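Local structure of protease (Actinomadura keratinilytica, 8C4X) at residues Q13-K24 with G68-V77. The protein probably serves as the inhibitory propeptide of a secreted subtilisin-like serine endopeptidase, in relatives assisting folding and blocking the active site until removed. Numbering follows the deposited sequence.
Sequences QGVAGQYIVTLK and GVASIEQDAV. Unlike the reference sequence in segment 13-24: Ala16 (reference Thr).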
ATOM      1  N   GLN B  13     -15.116   8.283  -3.649  1.00 13.72           N
ATOM      2  CA  GLN B  13     -13.927   9.060  -3.336  1.00 14.14           C
ATOM      3  C   GLN B  13     -12.628   8.299  -3.548  1.00 11.82           C
ATOM      4  O   GLN B  13     -11.553   8.859  -3.301  1.00 13.48           O
ATOM      5  CB  GLN B  13     -14.009   9.572  -1.893  1.00 18.98           C
ATOM      6  CG  GLN B  13     -15.190  10.529  -1.679  1.00 20.04           C
ATOM      7  CD  GLN B  13     -15.143  11.189  -0.329  1.00 36.76           C
ATOM      8  OE1 GLN B  13     -14.551  12.257  -0.171  1.00 49.30           O
ATOM      9  NE2 GLN B  13     -15.748  10.550   0.662  1.00 41.74           N
ATOM     10  N   GLY B  14     -12.686   7.061  -4.018  1.00 12.03           N
ATOM     11  CA  GLY B  14     -11.484   6.271  -4.202  1.00 10.70           C
ATOM     12  C   GLY B  14     -10.793   6.510  -5.533  1.00 13.81           C
ATOM     13  O   GLY B  14     -11.413   6.885  -6.531  1.00 14.55           O
ATOM     14  N   VAL B  15      -9.484   6.286  -5.528  1.00 11.47           N
ATOM     15  CA  VAL B  15      -8.682   6.208  -6.744  1.00  8.86           C
ATOM     16  C   VAL B  15      -8.532   4.728  -7.069  1.00 10.74           C
ATOM     17  O   VAL B  15      -7.799   4.002  -6.393  1.00 12.05           O
ATOM     18  CB  VAL B  15      -7.313   6.873  -6.574  1.00  9.06           C
ATOM     19  CG1 VAL B  15      -6.568   6.882  -7.904  1.00 12.26           C
ATOM     20  CG2 VAL B  15      -7.460   8.290  -6.005  1.00 12.48           C
ATOM     21  N   ALA B  16      -9.219   4.271  -8.108  1.00 15.00           N
ATOM     22  CA  ALA B  16      -9.220   2.848  -8.416  1.00 13.24           C
ATOM     23  C   ALA B  16      -7.810   2.362  -8.736  1.00 11.78           C
ATOM     24  O   ALA B  16      -7.071   3.006  -9.489  1.00 15.00           O
ATOM     25  CB  ALA B  16     -10.167   2.573  -9.586  1.00 17.68           C
ATOM     26  N   GLY B  17      -7.434   1.234  -8.129  1.00 14.69           N
ATOM     27  CA  GLY B  17      -6.159   0.594  -8.386  1.00 14.73           C
ATOM     28  C   GLY B  17      -4.952   1.250  -7.754  1.00 13.60           C
ATOM     29  O   GLY B  17      -3.825   0.926  -8.139  1.00 13.91           O
ATOM     30  N   GLN B  18      -5.140   2.172  -6.797  1.00 11.46           N
ATOM     31  CA  GLN B  18      -4.034   2.916  -6.209  1.00 14.14           C
ATOM     32  C   GLN B  18      -4.136   2.819  -4.692  1.00 13.59           C
ATOM     33  O   GLN B  18      -5.227   2.999  -4.138  1.00 11.14           O
ATOM     34  CB  GLN B  18      -4.073   4.377  -6.675  1.00 11.96           C
ATOM     35  CG  GLN B  18      -2.819   5.161  -6.421  1.00 14.36           C
ATOM     36  CD  GLN B  18      -2.788   6.436  -7.240  1.00 18.59           C
ATOM     37  OE1 GLN B  18      -2.548   6.401  -8.449  1.00 16.93           O
ATOM     38  NE2 GLN B  18      -3.016   7.572  -6.583  1.00 16.26           N
ATOM     39  N   TYR B  19      -3.005   2.547  -4.025  1.00 11.77           N
ATOM     40  CA  TYR B  19      -3.022   2.148  -2.621  1.00 11.45           C
ATOM     41  C   TYR B  19      -1.889   2.797  -1.842  1.00 12.35           C
ATOM     42  O   TYR B  19      -0.847   3.155  -2.393  1.00 13.05           O
ATOM     43  CB  TYR B  19      -2.923   0.612  -2.467  1.00 11.33           C
ATOM     44  CG  TYR B  19      -4.006  -0.076  -3.242  1.00 12.51           C
ATOM     45  CD1 TYR B  19      -5.259  -0.291  -2.676  1.00 13.29           C
ATOM     46  CD2 TYR B  19      -3.797  -0.444  -4.560  1.00 12.52           C
ATOM     47  CE1 TYR B  19      -6.277  -0.898  -3.404  1.00 15.40           C
ATOM     48  CE2 TYR B  19      -4.803  -1.045  -5.302  1.00 12.80           C
ATOM     49  CZ  TYR B  19      -6.034  -1.270  -4.718  1.00 13.88           C
ATOM     50  OH  TYR B  19      -7.025  -1.868  -5.459  1.00 19.44           O
ATOM     51  N   ILE B  20      -2.134   2.962  -0.544  1.00 11.26           N
ATOM     52  CA  ILE B  20      -1.116   3.293   0.444  1.00 11.08           C
ATOM     53  C   ILE B  20      -0.865   2.042   1.272  1.00 10.61           C
ATOM     54  O   ILE B  20      -1.803   1.481   1.847  1.00 12.23           O
ATOM     55  CB  ILE B  20      -1.573   4.443   1.355  1.00 10.04           C
ATOM     56  CG1 ILE B  20      -1.780   5.728   0.553  1.00 11.34           C
ATOM     57  CG2 ILE B  20      -0.587   4.669   2.492  1.00 11.25           C
ATOM     58  CD1 ILE B  20      -2.609   6.748   1.298  1.00 13.06           C
ATOM     59  N   VAL B  21       0.399   1.634   1.372  1.00 10.36           N
ATOM     60  CA  VAL B  21       0.782   0.409   2.066  1.00 10.28           C
ATOM     61  C   VAL B  21       1.732   0.771   3.200  1.00 10.29           C
ATOM     62  O   VAL B  21       2.688   1.527   2.990  1.00 12.58           O
ATOM     63  CB  VAL B  21       1.452  -0.584   1.100  1.00 11.98           C
ATOM     64  CG1 VAL B  21       1.853  -1.865   1.842  1.00 14.12           C
ATOM     65  CG2 VAL B  21       0.529  -0.891  -0.072  1.00 13.59           C
ATOM     66  N   THR B  22       1.479   0.247   4.397  1.00 12.00           N
ATOM     67  CA  THR B  22       2.468   0.408   5.452  1.00 13.49           C
ATOM     68  C   THR B  22       2.990  -0.956   5.868  1.00 10.46           C
ATOM     69  O   THR B  22       2.290  -1.973   5.774  1.00 12.98           O
ATOM     70  CB  THR B  22       1.957   1.174   6.700  1.00 21.65           C
ATOM     71  OG1 THR B  22       1.157   0.327   7.523  1.00 21.60           O
ATOM     72  CG2 THR B  22       1.165   2.424   6.308  1.00 18.11           C
ATOM     73  N   LEU B  23       4.252  -0.954   6.271  1.00 13.96           N
ATOM     74  CA  LEU B  23       4.999  -2.148   6.624  1.00 14.05           C
ATOM     75  C   LEU B  23       5.315  -2.115   8.114  1.00 16.95           C
ATOM     76  O   LEU B  23       5.413  -1.045   8.719  1.00 18.18           O
ATOM     77  CB  LEU B  23       6.293  -2.233   5.809  1.00 13.15           C
ATOM     78  CG  LEU B  23       6.095  -2.099   4.293  1.00 13.73           C
ATOM     79  CD1 LEU B  23       7.419  -2.204   3.506  1.00 14.62           C
ATOM     80  CD2 LEU B  23       5.095  -3.127   3.791  1.00 15.50           C
ATOM     81  N   LYS B  24       5.471  -3.299   8.700  1.00 17.26           N
ATOM     82  CA  LYS B  24       5.731  -3.395  10.127  1.00 21.43           C
ATOM     83  C   LYS B  24       7.073  -2.757  10.473  1.00 20.99           C
ATOM     84  O   LYS B  24       7.943  -2.560   9.619  1.00 19.13           O
ATOM     85  CB  LYS B  24       5.697  -4.859  10.568  1.00 17.76           C
ATOM     86  CG  LYS B  24       4.322  -5.496  10.407  1.00 21.05           C
ATOM     87  CD  LYS B  24       4.313  -6.959  10.834  1.00 30.73           C
ATOM     88  CE  LYS B  24       2.945  -7.587  10.614  1.00 32.15           C
ATOM     89  NZ  LYS B  24       2.922  -9.021  11.025  1.00 39.33           N
ATOM     90  N   GLY B  68       5.429  -8.971   6.438  1.00 19.59           N
ATOM     91  CA  GLY B  68       5.873  -7.638   6.771  1.00 20.42           C
ATOM     92  C   GLY B  68       4.880  -6.541   6.463  1.00 17.09           C
ATOM     93  O   GLY B  68       5.124  -5.389   6.833  1.00 18.56           O
ATOM     94  N   VAL B  69       3.766  -6.864   5.819  1.00 16.97           N
ATOM     95  CA  VAL B  69       2.763  -5.851   5.509  1.00 16.93           C
ATOM     96  C   VAL B  69       1.904  -5.605   6.739  1.00 17.29           C
ATOM     97  O   VAL B  69       1.389  -6.550   7.353  1.00 19.64           O
ATOM     98  CB  VAL B  69       1.912  -6.284   4.309  1.00 15.90           C
ATOM     99  CG1 VAL B  69       0.792  -5.265   4.059  1.00 17.44           C
ATOM    100  CG2 VAL B  69       2.795  -6.425   3.074  1.00 17.21           C
ATOM    101  N   ALA B  70       1.741  -4.331   7.101  1.00 17.13           N
ATOM    102  CA  ALA B  70       0.941  -3.934   8.250  1.00 14.99           C
ATOM    103  C   ALA B  70      -0.455  -3.463   7.871  1.00 19.19           C
ATOM    104  O   ALA B  70      -1.428  -3.813   8.548  1.00 20.82           O
ATOM    105  CB  ALA B  70       1.647  -2.826   9.035  1.00 15.64           C
ATOM    106  N   SER B  71      -0.580  -2.665   6.814  1.00 14.55           N
ATOM    107  CA  SER B  71      -1.883  -2.156   6.413  1.00 16.29           C
ATOM    108  C   SER B  71      -1.865  -1.862   4.923  1.00 15.06           C
ATOM    109  O   SER B  71      -0.815  -1.608   4.327  1.00 14.36           O
ATOM    110  CB  SER B  71      -2.275  -0.883   7.186  1.00 16.68           C
ATOM    111  OG  SER B  71      -1.404   0.188   6.881  1.00 18.07           O
ATOM    112  N   ILE B  72      -3.055  -1.894   4.330  1.00 16.40           N
ATOM    113  CA  ILE B  72      -3.268  -1.498   2.943  1.00 13.05           C
ATOM    114  C   ILE B  72      -4.542  -0.669   2.900  1.00 12.48           C
ATOM    115  O   ILE B  72      -5.575  -1.080   3.439  1.00 15.33           O
ATOM    116  CB  ILE B  72      -3.385  -2.701   1.982  1.00 13.42           C
ATOM    117  CG1 ILE B  72      -2.156  -3.608   2.067  1.00 15.72           C
ATOM    118  CG2 ILE B  72      -3.566  -2.206   0.562  1.00 16.80           C
ATOM    119  CD1 ILE B  72      -2.314  -4.890   1.223  1.00 18.26           C
ATOM    120  N   GLU B  73      -4.477   0.493   2.254  1.00 13.82           N
ATOM    121  CA  GLU B  73      -5.602   1.412   2.197  1.00 12.63           C
ATOM    122  C   GLU B  73      -5.745   1.906   0.765  1.00 10.97           C
ATOM    123  O   GLU B  73      -4.755   2.314   0.152  1.00 11.20           O
ATOM    124  CB  GLU B  73      -5.353   2.576   3.167  1.00 17.78           C
ATOM    125  CG  GLU B  73      -6.349   3.706   3.163  1.00 19.16           C
ATOM    126  CD  GLU B  73      -5.923   4.826   4.096  1.00 17.96           C
ATOM    127  OE1 GLU B  73      -5.476   4.534   5.231  1.00 13.78           O
ATOM    128  OE2 GLU B  73      -6.015   6.000   3.689  1.00 15.49           O
ATOM    129  N   GLN B  74      -6.958   1.899   0.227  1.00 11.04           N
ATOM    130  CA  GLN B  74      -7.146   2.504  -1.085  1.00 11.19           C
ATOM    131  C   GLN B  74      -6.904   4.009  -1.004  1.00 12.47           C
ATOM    132  O   GLN B  74      -7.351   4.679  -0.068  1.00 11.61           O
ATOM    133  CB  GLN B  74      -8.552   2.231  -1.614  1.00 11.27           C
ATOM    134  CG  GLN B  74      -8.757   2.785  -3.030  1.00 12.61           C
ATOM    135  CD  GLN B  74     -10.182   2.662  -3.517  1.00 13.86           C
ATOM    136  OE1 GLN B  74     -11.120   2.615  -2.723  1.00 17.40           O
ATOM    137  NE2 GLN B  74     -10.353   2.613  -4.832  1.00 19.06           N
ATOM    138  N   ASP B  75      -6.164   4.528  -1.981  1.00  9.77           N
ATOM    139  CA  ASP B  75      -5.945   5.967  -2.072  1.00 10.22           C
ATOM    140  C   ASP B  75      -7.274   6.668  -2.335  1.00 10.15           C
ATOM    141  O   ASP B  75      -8.192   6.095  -2.930  1.00 11.04           O
ATOM    142  CB  ASP B  75      -4.936   6.262  -3.181  1.00 10.49           C
ATOM    143  CG  ASP B  75      -4.150   7.559  -2.958  1.00 12.53           C
ATOM    144  OD1 ASP B  75      -4.311   8.224  -1.913  1.00 10.84           O
ATOM    145  OD2 ASP B  75      -3.339   7.902  -3.844  1.00 13.47           O
ATOM    146  N   ALA B  76      -7.374   7.924  -1.900  1.00  9.02           N
ATOM    147  CA  ALA B  76      -8.639   8.649  -1.975  1.00  9.31           C
ATOM    148  C   ALA B  76      -8.390  10.112  -2.328  1.00  9.57           C
ATOM    149  O   ALA B  76      -7.277  10.629  -2.190  1.00 10.28           O
ATOM    150  CB  ALA B  76      -9.424   8.536  -0.649  1.00  8.67           C
ATOM    151  N   VAL B  77      -9.445  10.786  -2.786  1.00 10.63           N
ATOM    152  CA  VAL B  77      -9.302  12.183  -3.190  1.00 11.54           C
ATOM    153  C   VAL B  77      -9.278  13.093  -1.968  1.00 14.41           C
ATOM    154  O   VAL B  77      -9.870  12.805  -0.927  1.00 14.37           O
ATOM    155  CB  VAL B  77     -10.415  12.619  -4.166  1.00 11.32           C
ATOM    156  CG1 VAL B  77     -10.290  11.882  -5.479  1.00 14.84           C
ATOM    157  CG2 VAL B  77     -11.808  12.443  -3.535  1.00 13.88           C
TER
HETATM  158  O   HOH W   1      -1.844   1.712   4.748  1.00 17.33           O
HETATM  159  O   HOH W   2       3.740 -10.261   8.199  1.00 29.60           O
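The Tyr19 ring meets strand 69-76 at its edge, where Glu73 O lies near the ring plane; Ile72 CG2 and Gln74 CA approach it obliquely, CG2 standing 4.1 Å from Tyr19 CD1. The ring also touches Leu60 of helix 57-64 and Val6. The Gln18 and Asp75 side chains lie side by side, pointing the same way, their amide and carboxylate planes 42° apart. Gln18 NE2 gives a nearly straight bond of 2.8 Å to the anti side of Asp75 OD2, while Gln18 OE1 is held by Lys54 and Gln41, which probably fixes which end of the amide faces Asp75. Gln74 extends its amide to Gly14 CA and Val15 O, the first residue of the type II turn Val15-Gln18: NE2 bonds only weakly to Val15 O, whereas OE1 takes the stronger bond from Ala9 N. Thr22 OG1, set between backbone N and carbonyl carbon (chi1 78°), thereby hydrogen-bonds Ser71 OG at 2.6 Å, either able to donate; a water links that serine hydroxyl to Ile20 O. Val21 and Ile72 share the face covered by helix 57-64. Thr22 O accepts from Ala70 N (2.8 Å) and Ser71 N (3.1 Å), on one face of its plane, and the register slips by one: a classic beta bulge in the alpha+beta fold of a subtilase I9 propeptide, its mostly antiparallel sheet backed by helices.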